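Local coordinates for protein rhamnogalacturonan endolyase YesW (PDB 2ZUX) that cleaves the rhamnogalacturonan backbone of plant cell-wall pectin internally by elimination, and needs calcium or manganese for activity, at residues A419-P423 with L463-L467; I456-L462 with W511-V515. All blocks are in the same frame, centred on the assembly; numbering follows the deposited sequence.

Overall arrangement
Both contacts lie in the beta-propeller of this family 11 polysaccharide lyase, on the same side of the chain's centre, with their own centres about 10 Å apart. Along the chain their segments alternate: 419-423, 456-462, 463-467, then 511-515. The middle two are continuous and run from the end of strand 454-456 through the loop into its antiparallel neighbour 465-468 in one four-stranded sheet. This loop binds one calcium ion, to which both contacts contribute ligands. Contact 1 joins it to the calcium loop after strand 416-419, and contact 2 to the calcium loop before strand 514-519. Three calcium-binding loops therefore lie side by side, linking successive parts of the propeller.

Contact 1. Residues A419-P423 with L463-L467; sequences ADIDP and LREQL. With CA (calcium ion), chain F; CA (calcium ion), chain I.
Leu463 lays its isobutyl group over the backbone and carboxylate of Asp420. CG stands anti to its own carbonyl carbon (chi1 -60°), which brings both methyls against the 419-423 loop. CD2 comes 3.5 Å from Asp420 OD1. CD1 lies 4.1 Å from Pro423 CD, and the two side chains cross at about a right angle. An alanine in place of Leu463 would probably leave a gap between Asp420 and Pro423 and strip the carboxylate of its apolar cover.

The segments are tied by one hydrogen bond. Arg464 N donates to Asp420 O over 2.8 Å, nearly straight at the hydrogen (167°). Beside it, Arg464 CB packs on Ala419 CB at 3.9 Å. The extended Arg464 chain then leads away to Pro562. Near Ala419, Ile421 CG2 meets the amide end of Gln466, 3.2 Å from NE2. The Gln466 chain bends at chi2 (78°), and this brings its amide to the isoleucine. Trp475 of strand 471-476 touches both residues.

Each segment also holds a calcium ion. Asp420 OD1 binds one at 2.3 Å, with Asp422 O and a water; Tyr425, Gly427 and Glu429 complete that site. Asp420 OD2 has its strongest polar partner in Asp570. Leu463 O binds the second ion at 2.3 Å, and Glu465 grips it with both carboxylate oxygens. The same Leu463 thus offers its carbonyl to one ion and its side chain to a ligand of the other. Two calcium-binding loops packed together in this way are part of the beta-propeller of this family 11 polysaccharide lyase, where the ions may have a structural role.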
ATOM      1  N   ALA A 419      -6.987  -0.203 -14.647  1.00 10.28           N
ATOM      2  CA  ALA A 419      -8.122   0.526 -14.066  1.00 10.51           C
ATOM      3  C   ALA A 419      -9.288   0.524 -15.033  1.00 10.30           C
ATOM      4  O   ALA A 419      -9.095   0.597 -16.246  1.00 10.27           O
ATOM      5  CB  ALA A 419      -7.739   1.957 -13.727  1.00 10.72           C
ATOM      6  N   ASP A 420     -10.503   0.448 -14.492  1.00 10.38           N
ATOM      7  CA  ASP A 420     -11.691   0.609 -15.320  1.00 10.03           C
ATOM      8  C   ASP A 420     -11.855   2.091 -15.624  1.00 10.32           C
ATOM      9  O   ASP A 420     -12.340   2.857 -14.777  1.00 11.05           O
ATOM     10  CB  ASP A 420     -12.943   0.080 -14.618  1.00 10.16           C
ATOM     11  CG  ASP A 420     -14.153   0.071 -15.536  1.00  9.95           C
ATOM     12  OD1 ASP A 420     -13.992   0.386 -16.735  1.00 10.07           O
ATOM     13  OD2 ASP A 420     -15.265  -0.262 -15.072  1.00 11.17           O
ATOM     14  N   ILE A 421     -11.434   2.487 -16.826  1.00 10.64           N
ATOM     15  CA  ILE A 421     -11.517   3.882 -17.254  1.00 10.90           C
ATOM     16  C   ILE A 421     -12.468   4.083 -18.434  1.00 11.39           C
ATOM     17  O   ILE A 421     -12.789   5.220 -18.779  1.00 11.98           O
ATOM     18  CB  ILE A 421     -10.120   4.459 -17.594  1.00 10.57           C
ATOM     19  CG1 ILE A 421      -9.524   3.819 -18.860  1.00 10.44           C
ATOM     20  CG2 ILE A 421      -9.183   4.297 -16.392  1.00 11.44           C
ATOM     21  CD1 ILE A 421      -8.218   4.446 -19.292  1.00 11.52           C
ATOM     22  N   ASP A 422     -12.917   2.986 -19.037  1.00 11.54           N
ATOM     23  CA  ASP A 422     -13.738   3.047 -20.239  1.00 11.95           C
ATOM     24  C   ASP A 422     -14.901   2.081 -20.059  1.00 11.80           C
ATOM     25  O   ASP A 422     -14.697   0.874 -20.030  1.00 11.91           O
ATOM     26  CB  ASP A 422     -12.887   2.667 -21.457  1.00 12.04           C
ATOM     27  CG  ASP A 422     -13.597   2.907 -22.778  1.00 13.10           C
ATOM     28  OD1 ASP A 422     -14.851   2.878 -22.816  1.00 13.36           O
ATOM     29  OD2 ASP A 422     -12.876   3.114 -23.777  1.00 13.98           O
ATOM     30  N   PRO A 423     -16.131   2.601 -19.922  1.00 12.09           N
ATOM     31  CA  PRO A 423     -17.265   1.716 -19.656  1.00 12.32           C
ATOM     32  C   PRO A 423     -17.755   0.960 -20.897  1.00 12.56           C
ATOM     33  O   PRO A 423     -18.633   0.099 -20.784  1.00 13.17           O
ATOM     34  CB  PRO A 423     -18.346   2.682 -19.157  1.00 12.43           C
ATOM     35  CG  PRO A 423     -18.051   3.952 -19.861  1.00 12.59           C
ATOM     36  CD  PRO A 423     -16.541   4.016 -19.992  1.00 12.17           C
ATOM     37  N   LEU A 463     -16.050   4.188 -12.226  1.00 11.05           N
ATOM     38  CA  LEU A 463     -14.785   4.165 -12.967  1.00 10.97           C
ATOM     39  C   LEU A 463     -13.672   4.621 -12.030  1.00 10.43           C
ATOM     40  O   LEU A 463     -13.938   5.292 -11.022  1.00 10.63           O
ATOM     41  CB  LEU A 463     -14.855   5.064 -14.204  1.00 11.15           C
ATOM     42  CG  LEU A 463     -15.926   4.709 -15.242  1.00 11.72           C
ATOM     43  CD1 LEU A 463     -15.919   5.738 -16.356  1.00 12.78           C
ATOM     44  CD2 LEU A 463     -15.706   3.306 -15.813  1.00 13.04           C
ATOM     45  N   ARG A 464     -12.434   4.259 -12.345  1.00 10.28           N
ATOM     46  CA  ARG A 464     -11.312   4.671 -11.523  1.00 10.35           C
ATOM     47  C   ARG A 464     -10.573   5.818 -12.180  1.00 10.19           C
ATOM     48  O   ARG A 464     -10.341   5.816 -13.398  1.00 10.53           O
ATOM     49  CB  ARG A 464     -10.385   3.490 -11.230  1.00 10.24           C
ATOM     50  CG  ARG A 464      -9.581   3.666  -9.954  1.00  9.18           C
ATOM     51  CD  ARG A 464      -8.894   2.399  -9.514  1.00  9.50           C
ATOM     52  NE  ARG A 464      -8.391   2.524  -8.144  1.00  9.51           N
ATOM     53  CZ  ARG A 464      -7.547   1.666  -7.573  1.00  9.41           C
ATOM     54  NH1 ARG A 464      -7.094   0.617  -8.254  1.00  9.44           N
ATOM     55  NH2 ARG A 464      -7.156   1.854  -6.315  1.00  9.41           N
ATOM     56  N   GLU A 465     -10.215   6.803 -11.361  1.00 10.20           N
ATOM     57  CA  GLU A 465      -9.464   7.965 -11.812  1.00 10.64           C
ATOM     58  C   GLU A 465      -7.960   7.657 -11.740  1.00 10.41           C
ATOM     59  O   GLU A 465      -7.568   6.548 -11.368  1.00 10.20           O
ATOM     60  CB  GLU A 465      -9.860   9.193 -10.984  1.00 10.63           C
ATOM     61  CG  GLU A 465     -11.295   9.709 -11.264  1.00 11.49           C
ATOM     62  CD  GLU A 465     -12.402   8.724 -10.874  1.00 10.83           C
ATOM     63  OE1 GLU A 465     -12.628   8.508  -9.663  1.00 10.38           O
ATOM     64  OE2 GLU A 465     -13.084   8.175 -11.782  1.00 11.81           O
ATOM     65  N   GLN A 466      -7.127   8.613 -12.131  1.00 10.45           N
ATOM     66  CA  GLN A 466      -5.680   8.401 -12.168  1.00 10.72           C
ATOM     67  C   GLN A 466      -4.991   9.355 -11.211  1.00 10.08           C
ATOM     68  O   GLN A 466      -5.436  10.491 -11.029  1.00 10.49           O
ATOM     69  CB  GLN A 466      -5.126   8.605 -13.580  1.00 10.98           C
ATOM     70  CG  GLN A 466      -5.557   7.544 -14.595  1.00 14.10           C
ATOM     71  CD  GLN A 466      -6.986   7.768 -15.098  1.00 16.38           C
ATOM     72  OE1 GLN A 466      -7.326   8.863 -15.547  1.00 19.79           O
ATOM     73  NE2 GLN A 466      -7.832   6.758 -14.963  1.00 21.87           N
ATOM     74  N   LEU A 467      -3.907   8.904 -10.590  1.00  9.86           N
ATOM     75  CA  LEU A 467      -3.115   9.767  -9.718  1.00 10.23           C
ATOM     76  C   LEU A 467      -1.651   9.699 -10.122  1.00  9.97           C
ATOM     77  O   LEU A 467      -1.115   8.629 -10.417  1.00  9.81           O
ATOM     78  CB  LEU A 467      -3.304   9.368  -8.251  1.00 10.33           C
ATOM     79  CG  LEU A 467      -2.524  10.170  -7.198  1.00 10.88           C
ATOM     80  CD1 LEU A 467      -3.299  10.191  -5.900  1.00 11.59           C
ATOM     81  CD2 LEU A 467      -1.112   9.633  -6.963  1.00 12.47           C
TER
HETATM   82 CA    CA F 632     -14.764   7.265 -10.254  1.00 10.72          CA
HETATM   83 CA    CA I 635     -13.965  -0.901 -18.649  1.00 10.79          CA
HETATM   84  O   HOH W   1     -16.052  -1.282 -17.553  1.00 12.29           O
HETATM   85  O   HOH W   2     -14.633   6.928  -7.820  1.00 10.96           O

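Contact 2. Residues I456-L462 with W511-V515; sequences IWWDGDL and WREEV. With CA (calcium ion), chain F; CA (calcium ion), chain E.
The backbones come closest at Trp457 and Arg512, whose CA atoms are 5.1 Å apart, and Glu513 N donates to Trp457 O over 2.9 Å. Two calcium-binding loops of the beta-propeller meet here. Glu513 completes a second link with its side chain. Its chain runs extended beyond CG, and OE1 accepts from Trp457 N at 2.8 Å with its anti lone pair. The same OE1 lies 3.3 Å from Trp457 CE3. The strongest polar partner of the Glu513 carboxylate is Tyr547. One residue thus serves both the N-H and the C=O of Trp457.

Trp511 meets Trp457 on the side of its side chain away from Glu513 OE1. Trp511 CZ3 is 3.6 Å from Trp457 CB, with the ring planes at 55°. Leu462 CD2 also packs against Trp511 CH2, and the side chains cross at about a right angle. Arg512 CD sits over the centre of one face of the Trp511 ring. Further along, the Trp458 ring turns its edge to Glu513 O. Ile456 CD1 presses on Val515 CG2 at 3.4 Å, a tight contact, beside Ile472 and Leu467.

Each loop binds a calcium ion, which may have a structural role. Asp459 OD1 and both O and OD1 of Asp461 bind one ion, with Leu463 and Glu465. Asp459 OD1 also accepts from Asp461 N, making an Asx turn. Asp461 OD2 forms a salt bridge with Lys474. Arg512 O and both carboxylate oxygens of Glu514 bind the other ion.

Arg512 folds back through bends at chi2 (76°) and chi3 (59°). The guanidinium has its strongest polar partner in Ile532. Its NH2 donates to Asp459 O at 3.0 Å, in the guanidinium plane but from above the carbonyl plane. A calcium-bound water donates to the same Asp459 O.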
ATOM      1  N   ILE A 456      -6.955   5.700  -8.740  1.00  8.99           N
ATOM      2  CA  ILE A 456      -7.616   6.104  -7.503  1.00  9.27           C
ATOM      3  C   ILE A 456      -9.122   6.280  -7.708  1.00  9.15           C
ATOM      4  O   ILE A 456      -9.554   6.857  -8.721  1.00  9.29           O
ATOM      5  CB  ILE A 456      -7.005   7.417  -6.947  1.00  9.40           C
ATOM      6  CG1 ILE A 456      -7.611   7.747  -5.588  1.00 10.02           C
ATOM      7  CG2 ILE A 456      -7.164   8.574  -7.953  1.00 10.25           C
ATOM      8  CD1 ILE A 456      -6.976   8.929  -4.902  1.00 10.68           C
ATOM      9  N   TRP A 457      -9.923   5.792  -6.758  1.00  9.27           N
ATOM     10  CA  TRP A 457     -11.359   6.093  -6.760  1.00  9.36           C
ATOM     11  C   TRP A 457     -11.563   7.421  -6.050  1.00  9.23           C
ATOM     12  O   TRP A 457     -11.430   7.495  -4.826  1.00  9.72           O
ATOM     13  CB  TRP A 457     -12.177   4.974  -6.101  1.00  9.72           C
ATOM     14  CG  TRP A 457     -12.172   3.721  -6.936  1.00  9.47           C
ATOM     15  CD1 TRP A 457     -12.752   3.563  -8.168  1.00  9.74           C
ATOM     16  CD2 TRP A 457     -11.539   2.472  -6.623  1.00  9.95           C
ATOM     17  NE1 TRP A 457     -12.512   2.289  -8.644  1.00  9.77           N
ATOM     18  CE2 TRP A 457     -11.768   1.603  -7.718  1.00  9.87           C
ATOM     19  CE3 TRP A 457     -10.791   2.001  -5.528  1.00  9.47           C
ATOM     20  CZ2 TRP A 457     -11.285   0.290  -7.746  1.00 10.22           C
ATOM     21  CZ3 TRP A 457     -10.312   0.690  -5.560  1.00  9.99           C
ATOM     22  CH2 TRP A 457     -10.557  -0.143  -6.669  1.00 10.18           C
ATOM     23  N   TRP A 458     -11.864   8.460  -6.827  1.00  9.78           N
ATOM     24  CA  TRP A 458     -11.930   9.826  -6.299  1.00 10.52           C
ATOM     25  C   TRP A 458     -13.272  10.519  -6.485  1.00 10.70           C
ATOM     26  O   TRP A 458     -13.766  11.166  -5.556  1.00 10.86           O
ATOM     27  CB  TRP A 458     -10.819  10.685  -6.916  1.00 10.87           C
ATOM     28  CG  TRP A 458     -10.778  12.065  -6.362  1.00 11.94           C
ATOM     29  CD1 TRP A 458     -11.157  13.214  -6.993  1.00 12.18           C
ATOM     30  CD2 TRP A 458     -10.350  12.449  -5.051  1.00 11.08           C
ATOM     31  NE1 TRP A 458     -10.968  14.294  -6.161  1.00 12.46           N
ATOM     32  CE2 TRP A 458     -10.482  13.851  -4.960  1.00 11.76           C
ATOM     33  CE3 TRP A 458      -9.850  11.745  -3.947  1.00 11.53           C
ATOM     34  CZ2 TRP A 458     -10.131  14.564  -3.804  1.00 12.00           C
ATOM     35  CZ3 TRP A 458      -9.511  12.458  -2.797  1.00 11.54           C
ATOM     36  CH2 TRP A 458      -9.654  13.851  -2.741  1.00 12.06           C
ATOM     37  N   ASP A 459     -13.847  10.427  -7.681  1.00 10.99           N
ATOM     38  CA  ASP A 459     -15.133  11.058  -7.923  1.00 11.61           C
ATOM     39  C   ASP A 459     -16.281  10.123  -7.560  1.00 11.56           C
ATOM     40  O   ASP A 459     -16.085   9.127  -6.852  1.00 11.26           O
ATOM     41  CB  ASP A 459     -15.231  11.631  -9.347  1.00 11.97           C
ATOM     42  CG  ASP A 459     -15.303  10.561 -10.425  1.00 12.30           C
ATOM     43  OD1 ASP A 459     -15.580   9.375 -10.119  1.00 11.71           O
ATOM     44  OD2 ASP A 459     -15.090  10.929 -11.597  1.00 13.78           O
ATOM     45  N   GLY A 460     -17.485  10.450  -8.017  1.00 11.81           N
ATOM     46  CA  GLY A 460     -18.657   9.696  -7.607  1.00 12.35           C
ATOM     47  C   GLY A 460     -18.992   8.473  -8.435  1.00 12.31           C
ATOM     48  O   GLY A 460     -19.848   7.688  -8.035  1.00 13.17           O
ATOM     49  N   ASP A 461     -18.337   8.298  -9.580  1.00 12.23           N
ATOM     50  CA  ASP A 461     -18.668   7.163 -10.437  1.00 12.05           C
ATOM     51  C   ASP A 461     -17.787   5.947 -10.152  1.00 11.71           C
ATOM     52  O   ASP A 461     -16.760   6.051  -9.471  1.00 11.42           O
ATOM     53  CB  ASP A 461     -18.705   7.547 -11.927  1.00 12.07           C
ATOM     54  CG  ASP A 461     -17.324   7.701 -12.559  1.00 12.44           C
ATOM     55  OD1 ASP A 461     -16.314   7.171 -12.029  1.00 11.46           O
ATOM     56  OD2 ASP A 461     -17.254   8.329 -13.631  1.00 14.61           O
ATOM     57  N   LEU A 462     -18.208   4.793 -10.658  1.00 11.49           N
ATOM     58  CA  LEU A 462     -17.531   3.532 -10.392  1.00 11.49           C
ATOM     59  C   LEU A 462     -16.285   3.316 -11.250  1.00 11.20           C
ATOM     60  O   LEU A 462     -15.535   2.372 -11.000  1.00 11.36           O
ATOM     61  CB  LEU A 462     -18.515   2.365 -10.538  1.00 11.58           C
ATOM     62  CG  LEU A 462     -19.679   2.337  -9.535  1.00 12.18           C
ATOM     63  CD1 LEU A 462     -20.679   1.263  -9.937  1.00 13.36           C
ATOM     64  CD2 LEU A 462     -19.179   2.090  -8.111  1.00 12.26           C
ATOM     65  N   TRP A 511     -16.275   5.082   0.638  1.00 10.90           N
ATOM     66  CA  TRP A 511     -15.400   4.167  -0.090  1.00 10.42           C
ATOM     67  C   TRP A 511     -14.339   4.814  -0.974  1.00 10.20           C
ATOM     68  O   TRP A 511     -13.396   4.129  -1.378  1.00 10.29           O
ATOM     69  CB  TRP A 511     -16.236   3.187  -0.912  1.00 11.03           C
ATOM     70  CG  TRP A 511     -17.042   3.829  -2.001  1.00 10.33           C
ATOM     71  CD1 TRP A 511     -18.277   4.400  -1.873  1.00 11.93           C
ATOM     72  CD2 TRP A 511     -16.685   3.950  -3.387  1.00 10.31           C
ATOM     73  NE1 TRP A 511     -18.706   4.877  -3.093  1.00 11.73           N
ATOM     74  CE2 TRP A 511     -17.747   4.624  -4.037  1.00 11.04           C
ATOM     75  CE3 TRP A 511     -15.565   3.566  -4.143  1.00 10.27           C
ATOM     76  CZ2 TRP A 511     -17.729   4.909  -5.409  1.00 11.73           C
ATOM     77  CZ3 TRP A 511     -15.555   3.851  -5.511  1.00 11.89           C
ATOM     78  CH2 TRP A 511     -16.627   4.519  -6.124  1.00 11.70           C
ATOM     79  N   ARG A 512     -14.463   6.104  -1.285  1.00  9.39           N
ATOM     80  CA  ARG A 512     -13.425   6.728  -2.097  1.00  9.69           C
ATOM     81  C   ARG A 512     -12.105   6.774  -1.330  1.00  9.10           C
ATOM     82  O   ARG A 512     -12.083   6.746  -0.098  1.00  9.63           O
ATOM     83  CB  ARG A 512     -13.841   8.112  -2.590  1.00  9.56           C
ATOM     84  CG  ARG A 512     -14.671   8.092  -3.883  1.00  9.74           C
ATOM     85  CD  ARG A 512     -16.127   7.670  -3.664  1.00 10.16           C
ATOM     86  NE  ARG A 512     -16.859   8.540  -2.739  1.00 10.34           N
ATOM     87  CZ  ARG A 512     -17.377   9.722  -3.063  1.00 10.90           C
ATOM     88  NH1 ARG A 512     -18.028  10.422  -2.147  1.00 12.10           N
ATOM     89  NH2 ARG A 512     -17.245  10.208  -4.291  1.00 11.05           N
ATOM     90  N   GLU A 513     -11.001   6.817  -2.067  1.00  9.34           N
ATOM     91  CA  GLU A 513      -9.685   6.779  -1.460  1.00  9.37           C
ATOM     92  C   GLU A 513      -9.181   8.173  -1.103  1.00  9.69           C
ATOM     93  O   GLU A 513      -9.335   9.104  -1.873  1.00 10.06           O
ATOM     94  CB  GLU A 513      -8.719   6.092  -2.417  1.00  9.44           C
ATOM     95  CG  GLU A 513      -9.145   4.684  -2.781  1.00  9.51           C
ATOM     96  CD  GLU A 513      -8.192   4.025  -3.747  1.00  9.72           C
ATOM     97  OE1 GLU A 513      -8.417   4.167  -4.966  1.00  9.40           O
ATOM     98  OE2 GLU A 513      -7.216   3.395  -3.277  1.00  9.82           O
ATOM     99  N   GLU A 514      -8.584   8.288   0.079  1.00  9.19           N
ATOM    100  CA  GLU A 514      -7.902   9.513   0.493  1.00  9.63           C
ATOM    101  C   GLU A 514      -6.488   9.511  -0.062  1.00  9.92           C
ATOM    102  O   GLU A 514      -5.934   8.452  -0.406  1.00 10.00           O
ATOM    103  CB  GLU A 514      -7.843   9.611   2.016  1.00  9.80           C
ATOM    104  CG  GLU A 514      -9.156   9.993   2.690  1.00  9.62           C
ATOM    105  CD  GLU A 514     -10.293   9.013   2.412  1.00  9.53           C
ATOM    106  OE1 GLU A 514     -10.142   7.801   2.706  1.00  9.83           O
ATOM    107  OE2 GLU A 514     -11.346   9.452   1.889  1.00 10.23           O
ATOM    108  N   VAL A 515      -5.908  10.702  -0.163  1.00  9.93           N
ATOM    109  CA  VAL A 515      -4.505  10.836  -0.538  1.00 10.44           C
ATOM    110  C   VAL A 515      -3.777  11.581   0.560  1.00 10.28           C
ATOM    111  O   VAL A 515      -4.252  12.609   1.048  1.00 10.66           O
ATOM    112  CB  VAL A 515      -4.310  11.605  -1.848  1.00 10.92           C
ATOM    113  CG1 VAL A 515      -2.863  11.494  -2.307  1.00 11.37           C
ATOM    114  CG2 VAL A 515      -5.237  11.088  -2.920  1.00 12.81           C
TER
HETATM  115 CA    CA F 632     -14.764   7.265 -10.254  1.00 10.72          CA
HETATM  116 CA    CA E 631     -12.623   7.328   2.061  1.00  9.78          CA
HETATM  117  O   HOH W   2     -14.633   6.928  -7.820  1.00 10.96           O
HETATM  118  O   HOH W   3     -14.251   8.942   1.220  1.00 10.63           O